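Local coordinates for protein mannitol dehydrogenase (Pseudomonas fluorescens, PDB 1LJ8) that probably catalyses the NAD-dependent oxidation of D-mannitol at C2 to D-fructose, as a long-chain dehydrogenase, and binds NAD in a Rossmann domain, at residues 30-35 with 63-68; 59-64 with 104-109; 123-128 with 270-275. One frame throughout, in Å; residues are numbered along the deposited sequence.

Interaction 1. Residues 30-35 with 63-68; sequences AHIGVG and VGLRSE. With NAD (nicotinamide-adenine-dinucleotide), chain B.
Ile32 and Val63 lie side by side on one face of the sheet, where two parallel strands end, with Ile32 CG1 3.9 Å from Val63 CB. With chi1 at -55°, Ile32 sends CG1 back beside its own backbone N and alongside the valine, while CG2 goes the other way and meets Leu65 CD1. This is the close-packed part: Leu115 of helix 112-119 covers Val63 and Leu65, and Val127 presses on Ile32 from the next strand. Beneath it the backbones are joined by a straight bond from Gly33 N to Val63 O (3.0 Å, 175°) and a weak, bent one from Val63 N to His31 O.

Past Gly33 and Gly64 the chains part, and the looser side is taken up by water and cofactor. A water accepts from Val34 N and donates to both Val63 O and NAD O3B. Leu65 CD1 reaches adenine atom C2A of NAD at 3.9 Å, and the guanidinium of Arg66 turns its edge to ribose O2B, although the place of NH1 is less certain. A CB on Gly35 would run into NAD O5B. Such a glycine-rich turn after the first strand, with the adenosine ribose held beyond the second, is the dinucleotide-binding site of a Rossmann fold.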
# COMPACT_ATOMS: atom_id res chain seq x y z
N ALA A 30 -15.29 3.21 -8.98
CA ALA A 30 -14.21 3.16 -9.97
C ALA A 30 -12.94 3.09 -9.11
O ALA A 30 -12.66 4.01 -8.29
CB ALA A 30 -14.18 4.41 -10.86
N HIS A 31 -12.17 2.02 -9.29
CA HIS A 31 -10.95 1.86 -8.50
C HIS A 31 -9.67 2.08 -9.27
O HIS A 31 -9.39 1.35 -10.22
CB HIS A 31 -10.83 0.46 -7.90
CG HIS A 31 -9.67 0.35 -6.97
ND1 HIS A 31 -9.69 0.91 -5.71
CD2 HIS A 31 -8.40 -0.08 -7.18
CE1 HIS A 31 -8.48 0.82 -5.18
NE2 HIS A 31 -7.67 0.23 -6.05
N ILE A 32 -8.89 3.07 -8.84
CA ILE A 32 -7.64 3.34 -9.53
C ILE A 32 -6.48 2.58 -8.87
O ILE A 32 -6.17 2.78 -7.68
CB ILE A 32 -7.32 4.85 -9.55
CG1 ILE A 32 -8.52 5.60 -10.16
CG2 ILE A 32 -6.02 5.09 -10.39
CD1 ILE A 32 -8.31 7.15 -10.19
N GLY A 33 -5.83 1.74 -9.68
CA GLY A 33 -4.71 0.94 -9.19
C GLY A 33 -5.16 -0.48 -8.85
O GLY A 33 -5.12 -0.89 -7.69
N VAL A 34 -5.55 -1.27 -9.83
CA VAL A 34 -6.02 -2.62 -9.52
C VAL A 34 -4.82 -3.55 -9.38
O VAL A 34 -4.32 -4.06 -10.39
CB VAL A 34 -6.98 -3.16 -10.61
CG1 VAL A 34 -7.46 -4.62 -10.24
CG2 VAL A 34 -8.19 -2.20 -10.73
N GLY A 35 -4.37 -3.77 -8.15
CA GLY A 35 -3.25 -4.67 -7.91
C GLY A 35 -3.73 -5.80 -7.03
O GLY A 35 -4.89 -6.27 -7.17
N VAL A 63 -9.43 0.72 -12.94
CA VAL A 63 -8.86 1.81 -13.74
C VAL A 63 -7.34 1.67 -13.66
O VAL A 63 -6.77 1.64 -12.56
CB VAL A 63 -9.25 3.19 -13.17
CG1 VAL A 63 -8.45 4.32 -13.89
CG2 VAL A 63 -10.74 3.43 -13.34
N GLY A 64 -6.70 1.56 -14.83
CA GLY A 64 -5.25 1.45 -14.87
C GLY A 64 -4.66 2.65 -15.60
O GLY A 64 -5.01 2.92 -16.77
N LEU A 65 -3.76 3.37 -14.93
CA LEU A 65 -3.12 4.57 -15.54
C LEU A 65 -1.72 4.29 -16.07
O LEU A 65 -1.10 5.18 -16.73
CB LEU A 65 -2.99 5.69 -14.49
CG LEU A 65 -4.27 6.10 -13.77
CD1 LEU A 65 -4.04 7.37 -12.90
CD2 LEU A 65 -5.36 6.38 -14.87
N ARG A 66 -1.20 3.10 -15.82
CA ARG A 66 0.18 2.77 -16.19
C ARG A 66 0.30 1.64 -17.18
O ARG A 66 -0.57 0.78 -17.26
CB ARG A 66 0.98 2.41 -14.92
CG ARG A 66 0.99 3.57 -13.92
CD ARG A 66 1.66 3.22 -12.58
NE ARG A 66 3.11 2.99 -12.61
CZ ARG A 66 3.70 1.80 -12.49
NH1 ARG A 66 3.00 0.66 -12.35
NH2 ARG A 66 5.03 1.75 -12.45
N SER A 67 1.41 1.64 -17.93
CA SER A 67 1.63 0.61 -18.95
C SER A 67 1.60 -0.77 -18.33
O SER A 67 1.09 -1.71 -18.97
CB SER A 67 2.99 0.85 -19.65
OG SER A 67 4.02 0.84 -18.67
N GLU A 68 2.13 -0.93 -17.12
CA GLU A 68 2.10 -2.26 -16.49
C GLU A 68 0.70 -2.78 -16.14
O GLU A 68 0.53 -3.97 -15.87
CB GLU A 68 3.01 -2.33 -15.24
CG GLU A 68 3.33 -1.02 -14.54
CD GLU A 68 4.33 -0.17 -15.30
OE1 GLU A 68 5.55 -0.53 -15.37
OE2 GLU A 68 3.91 0.87 -15.84
PA NAD B . 0.62 -3.86 -6.71
O1A NAD B . 2.00 -3.70 -7.12
O2A NAD B . -0.12 -5.14 -6.87
O5B NAD B . -0.30 -2.78 -7.43
C5B NAD B . 0.05 -1.36 -7.34
C4B NAD B . -1.01 -0.75 -8.28
O4B NAD B . -0.81 0.72 -8.24
C3B NAD B . -0.83 -1.07 -9.81
O3B NAD B . -2.16 -1.14 -10.36
C2B NAD B . -0.02 0.13 -10.32
O2B NAD B . -0.15 0.34 -11.72
C1B NAD B . -0.68 1.27 -9.55
N9A NAD B . 0.09 2.46 -9.44
C8A NAD B . 1.40 2.67 -9.07
N7A NAD B . 1.73 3.95 -9.05
C5A NAD B . 0.56 4.59 -9.43
C6A NAD B . 0.32 5.96 -9.57
N6A NAD B . 1.19 6.94 -9.34
N1A NAD B . -0.95 6.35 -9.99
C2A NAD B . -1.95 5.42 -10.25
N3A NAD B . -1.73 4.05 -10.10
C4A NAD B . -0.45 3.70 -9.69
O3 NAD B . 0.57 -3.40 -5.19
PN NAD B . -0.43 -3.79 -4.00
O1N NAD B . 0.14 -4.92 -3.25
O2N NAD B . -1.76 -3.97 -4.59
O5D NAD B . -0.33 -2.53 -3.05
C5D NAD B . -0.85 -1.31 -3.55
C4D NAD B . -0.99 -0.44 -2.37
O4D NAD B . -2.05 -0.83 -1.47
C3D NAD B . 0.27 -0.20 -1.46
O3D NAD B . 1.20 0.70 -2.05
C2D NAD B . -0.34 0.24 -0.14
O2D NAD B . -0.53 1.64 -0.09
C1D NAD B . -1.68 -0.54 -0.10
N1N NAD B . -1.64 -1.77 0.71
C2N NAD B . -1.03 -2.98 0.33
C3N NAD B . -1.00 -4.00 1.24
C7N NAD B . -0.29 -5.32 0.84
O7N NAD B . -0.11 -6.15 1.74
N7N NAD B . 0.16 -5.51 -0.38
C4N NAD B . -1.58 -3.85 2.59
C5N NAD B . -2.23 -2.62 2.91
C6N NAD B . -2.27 -1.55 1.98
O HOH W 1 -4.33 -0.46 -12.22

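Interaction 2. Residues 59-64 with 104-109; sequences SICGVG and DMLLAE
Met105, present as selenomethionine, runs its side chain along the backbone of Gly62 to Gly64. Its CB starts 4.1 Å from Gly62 O, and CG rests against the carbonyl carbon of the same glycine, Gly62 C, at 3.8 Å. With CG anti to the backbone N (chi1 179°) and the chain extended beyond it, SE is carried forward to Val34, and the terminal CE comes down 4.0 Å from Gly64 CA. The two glycines make this path possible: a CB on Gly62 would crowd Met105 CG, and one on Gly64 would be tight against CE and would collide with Leu107 CD2.

Strands 59-64 and 96-107 are parallel neighbours in the central sheet of the Rossmann domain; the segments 59-64 and 104-107 cross at -24°, and their backbones are laddered from Gly62 onward. Gly62 N donates to Asp104 O, Leu106 N to Gly62 O, and Gly64 N to Leu106 O; the Leu106 bond arrives from above the carbonyl plane of Gly62. Ala108 N closes the series on Gly64 O at 2.9 Å and 168°, just where the strand gives way to a 3-10 turn. A water donates to that same oxygen and accepts from Glu109 N.

On the opposite face from Met105, Cys61 SG packs 3.9 Å from Leu106 CG and 4.1 Å from Asp104 CB. Lys118 of helix 112-119 covers both Cys61 and Leu106.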
# COMPACT_ATOMS: atom_id res chain seq x y z
N SER A 59 -20.80 -2.67 -7.98
CA SER A 59 -19.71 -3.36 -8.68
C SER A 59 -18.57 -2.39 -8.93
O SER A 59 -18.76 -1.18 -8.99
CB SER A 59 -20.21 -3.87 -10.05
OG SER A 59 -19.19 -4.67 -10.69
N ILE A 60 -17.37 -2.93 -9.09
CA ILE A 60 -16.18 -2.13 -9.30
C ILE A 60 -15.70 -2.12 -10.75
O ILE A 60 -15.63 -3.17 -11.41
CB ILE A 60 -15.03 -2.70 -8.44
CG1 ILE A 60 -15.39 -2.55 -6.95
CG2 ILE A 60 -13.67 -2.00 -8.75
CD1 ILE A 60 -14.63 -3.66 -6.07
N CYS A 61 -15.41 -0.92 -11.26
CA CYS A 61 -14.79 -0.78 -12.58
C CYS A 61 -13.33 -0.44 -12.27
O CYS A 61 -13.02 0.64 -11.70
CB CYS A 61 -15.43 0.37 -13.40
SG CYS A 61 -14.65 0.42 -15.08
N GLY A 62 -12.41 -1.36 -12.58
CA GLY A 62 -10.99 -1.06 -12.36
C GLY A 62 -10.52 0.05 -13.31
O GLY A 62 -11.15 0.26 -14.36
N VAL A 63 -9.43 0.72 -12.94
CA VAL A 63 -8.86 1.81 -13.74
C VAL A 63 -7.34 1.67 -13.66
O VAL A 63 -6.77 1.64 -12.56
CB VAL A 63 -9.25 3.19 -13.17
CG1 VAL A 63 -8.45 4.32 -13.89
CG2 VAL A 63 -10.74 3.43 -13.34
N GLY A 64 -6.70 1.56 -14.83
CA GLY A 64 -5.25 1.45 -14.87
C GLY A 64 -4.66 2.65 -15.60
O GLY A 64 -5.01 2.92 -16.77
N ASP A 104 -15.21 -4.86 -14.78
CA ASP A 104 -14.50 -4.36 -15.97
C ASP A 104 -13.24 -3.67 -15.46
O ASP A 104 -13.08 -3.50 -14.26
CB ASP A 104 -15.36 -3.32 -16.70
CG ASP A 104 -14.95 -3.10 -18.16
OD1 ASP A 104 -15.63 -2.28 -18.83
OD2 ASP A 104 -13.97 -3.74 -18.66
N MSE A 105 -12.38 -3.25 -16.39
CA MSE A 105 -11.17 -2.49 -16.03
C MSE A 105 -10.80 -1.70 -17.30
O MSE A 105 -10.65 -2.31 -18.37
CB MSE A 105 -10.04 -3.42 -15.65
CG MSE A 105 -8.77 -2.65 -15.30
SE MSE A 105 -7.46 -3.80 -14.55
CE MSE A 105 -5.93 -2.53 -14.56
N LEU A 106 -10.73 -0.38 -17.17
CA LEU A 106 -10.38 0.52 -18.29
C LEU A 106 -8.94 0.97 -18.13
O LEU A 106 -8.45 1.13 -16.99
CB LEU A 106 -11.32 1.75 -18.32
CG LEU A 106 -12.84 1.44 -18.41
CD1 LEU A 106 -13.59 2.79 -18.62
CD2 LEU A 106 -13.15 0.44 -19.53
N LEU A 107 -8.26 1.17 -19.27
CA LEU A 107 -6.88 1.63 -19.26
C LEU A 107 -6.81 3.01 -19.88
O LEU A 107 -7.44 3.27 -20.93
CB LEU A 107 -6.00 0.71 -20.11
CG LEU A 107 -5.98 -0.74 -19.66
CD1 LEU A 107 -5.00 -1.55 -20.58
CD2 LEU A 107 -5.51 -0.83 -18.17
N ALA A 108 -6.07 3.91 -19.24
CA ALA A 108 -5.92 5.25 -19.80
C ALA A 108 -5.35 5.17 -21.24
O ALA A 108 -5.79 5.95 -22.11
CB ALA A 108 -4.95 6.09 -18.91
N GLU A 109 -4.41 4.25 -21.49
CA GLU A 109 -3.78 4.12 -22.82
C GLU A 109 -4.79 3.85 -23.95
O GLU A 109 -4.48 4.09 -25.12
CB GLU A 109 -2.68 3.02 -22.86
CG GLU A 109 -3.21 1.57 -22.59
CD GLU A 109 -2.12 0.47 -22.63
OE1 GLU A 109 -1.01 0.73 -22.21
OE2 GLU A 109 -2.38 -0.68 -23.06
O HOH W 2 -3.04 3.04 -19.28

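Interaction 3. Residues 123-128 with 270-275; sequences EIRIVS and FVNGRP
The start of a parallel strand of the Rossmann sheet, 126-129, is met here by a loop from much later in the chain, residues 270-275, which links strands 263-266 and 283-284. Arg125 and Asn272 make the first half of the contact. Their side chains cross at about a right angle: Arg125 CB lies 3.3 Å from Asn272 O, and Arg125 CG lies 3.6 Å from Asn272 ND2. The arginine then bends at chi3 (-80°) and leads its charged end away from the loop. There NE and NH2 grip one atom, Glu123 O, side-on and in the guanidinium plane, with NE at 2.8 Å; NH1 pairs with Asp57, and Trp58 adds a cation-pi contact. Were Arg125 an alanine, Asp57 would probably lose its charged mate and a gap would be likely to open beside Asn272, with Glu123 O stripped of both guanidinium donors.

No direct hydrogen bond joins the two segments. A water does so instead, donating to Arg125 O and Gly273 O while accepting from Asn272 N. Gly273 has a positive phi of 85°, at which a side chain would jam against the preceding carbonyl oxygen.

Ile126 carries the second half. Its CD1 enters a bend of the loop, 3.8 Å from Phe270 CE2 and 3.8 Å from Pro275 CD, and also touches Gly273 O. CG1 of Ile126 comes in at the edge of the Phe270 ring, one face of which is covered by Arg274 CB.

Around this apolar patch, Met187 of the outermost strand 185-188 touches both Ile126 and Phe270, Trp58 packs on Ile126 and Pro275, and on the other flank strand 27-32 bonds to the Ile126 backbone through Gly28 and Ala30.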
# COMPACT_ATOMS: atom_id res chain seq x y z
N GLU A 123 -23.62 6.74 -12.09
CA GLU A 123 -23.65 5.49 -11.33
C GLU A 123 -22.39 5.36 -10.48
O GLU A 123 -22.43 4.68 -9.43
CB GLU A 123 -23.72 4.25 -12.24
CG GLU A 123 -24.97 4.17 -13.11
CD GLU A 123 -25.01 5.26 -14.17
OE1 GLU A 123 -23.92 5.70 -14.63
OE2 GLU A 123 -26.14 5.65 -14.55
N ILE A 124 -21.30 5.97 -10.94
CA ILE A 124 -20.03 5.89 -10.19
C ILE A 124 -20.12 6.93 -9.08
O ILE A 124 -20.12 8.14 -9.32
CB ILE A 124 -18.81 6.17 -11.10
CG1 ILE A 124 -18.75 5.08 -12.17
CG2 ILE A 124 -17.50 6.26 -10.26
CD1 ILE A 124 -18.55 3.66 -11.59
N ARG A 125 -20.16 6.42 -7.85
CA ARG A 125 -20.35 7.28 -6.66
C ARG A 125 -19.16 7.34 -5.72
O ARG A 125 -19.13 8.17 -4.81
CB ARG A 125 -21.60 6.81 -5.89
CG ARG A 125 -22.95 7.13 -6.60
CD ARG A 125 -24.03 6.09 -6.24
NE ARG A 125 -23.83 4.89 -7.05
CZ ARG A 125 -24.39 3.69 -6.84
NH1 ARG A 125 -25.20 3.48 -5.82
NH2 ARG A 125 -24.15 2.71 -7.71
N ILE A 126 -18.19 6.45 -5.95
CA ILE A 126 -16.95 6.44 -5.16
C ILE A 126 -15.81 6.16 -6.13
O ILE A 126 -15.94 5.26 -6.99
CB ILE A 126 -16.94 5.27 -4.12
CG1 ILE A 126 -17.95 5.54 -2.99
CG2 ILE A 126 -15.51 5.15 -3.49
CD1 ILE A 126 -18.27 4.25 -2.20
N VAL A 127 -14.74 6.95 -6.03
CA VAL A 127 -13.49 6.70 -6.78
C VAL A 127 -12.51 6.30 -5.65
O VAL A 127 -12.17 7.12 -4.78
CB VAL A 127 -12.94 7.96 -7.52
CG1 VAL A 127 -11.54 7.63 -8.18
CG2 VAL A 127 -13.93 8.32 -8.65
N SER A 128 -12.10 5.03 -5.64
CA SER A 128 -11.19 4.54 -4.63
C SER A 128 -9.78 4.42 -5.19
O SER A 128 -9.56 4.31 -6.41
CB SER A 128 -11.67 3.20 -4.06
OG SER A 128 -11.95 2.29 -5.12
N PHE A 270 -19.11 9.97 3.17
CA PHE A 270 -19.37 9.68 1.75
C PHE A 270 -20.45 10.64 1.29
O PHE A 270 -21.56 10.62 1.82
CB PHE A 270 -19.83 8.22 1.60
CG PHE A 270 -18.74 7.23 1.86
CD1 PHE A 270 -18.32 6.96 3.18
CD2 PHE A 270 -18.04 6.64 0.81
CE1 PHE A 270 -17.20 6.15 3.43
CE2 PHE A 270 -16.95 5.84 1.03
CZ PHE A 270 -16.50 5.59 2.35
N VAL A 271 -20.13 11.46 0.30
CA VAL A 271 -21.07 12.46 -0.16
C VAL A 271 -22.18 11.92 -1.04
O VAL A 271 -23.26 12.51 -1.09
CB VAL A 271 -20.35 13.58 -0.97
CG1 VAL A 271 -19.46 14.43 -0.06
CG2 VAL A 271 -19.47 12.95 -2.06
N ASN A 272 -21.93 10.79 -1.69
CA ASN A 272 -22.88 10.24 -2.66
C ASN A 272 -23.18 8.75 -2.41
O ASN A 272 -23.32 7.96 -3.35
CB ASN A 272 -22.28 10.47 -4.09
CG ASN A 272 -23.31 10.44 -5.21
OD1 ASN A 272 -24.48 10.15 -5.00
ND2 ASN A 272 -22.85 10.73 -6.45
N GLY A 273 -23.25 8.37 -1.13
CA GLY A 273 -23.57 7.00 -0.77
C GLY A 273 -22.42 6.01 -0.74
O GLY A 273 -21.29 6.33 -1.12
N ARG A 274 -22.70 4.79 -0.27
CA ARG A 274 -21.65 3.79 -0.22
C ARG A 274 -22.33 2.48 0.03
O ARG A 274 -23.50 2.46 0.46
CB ARG A 274 -20.70 4.07 0.97
CG ARG A 274 -21.46 4.10 2.37
CD ARG A 274 -20.46 3.93 3.55
NE ARG A 274 -21.05 4.08 4.89
CZ ARG A 274 -21.69 3.11 5.55
NH1 ARG A 274 -21.86 1.88 4.99
NH2 ARG A 274 -22.13 3.34 6.80
N PRO A 275 -21.63 1.36 -0.23
CA PRO A 275 -22.22 0.03 0.03
C PRO A 275 -22.36 -0.10 1.56
O PRO A 275 -21.58 0.51 2.33
CB PRO A 275 -21.15 -0.96 -0.46
CG PRO A 275 -20.27 -0.12 -1.46
CD PRO A 275 -20.29 1.28 -0.85
O HOH W 3 -20.01 8.54 -2.29

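Overall arrangement
All three interactions lie in the Rossmann domain and reach its one seven-stranded sheet, in which 126-129, 27-32, 59-64 and 96-107 are successive parallel neighbours. Interactions 1 and 2 have centres about 6 Å apart and share Val63 and Gly64 on strand 59-64. Interaction 3 is centred about 18 Å from interaction 1 and about 16 Å from interaction 2, but strand 126-129 joins strand 27-32 directly, with Ser128 bonded to His31 and Ile32. Along the chain, interaction 3 opens after both others close. Cofactor contacts gather at interaction 1, beside the sheet ladder of interaction 2, whereas interaction 3 ties a late loop to the sheet away from the NAD site.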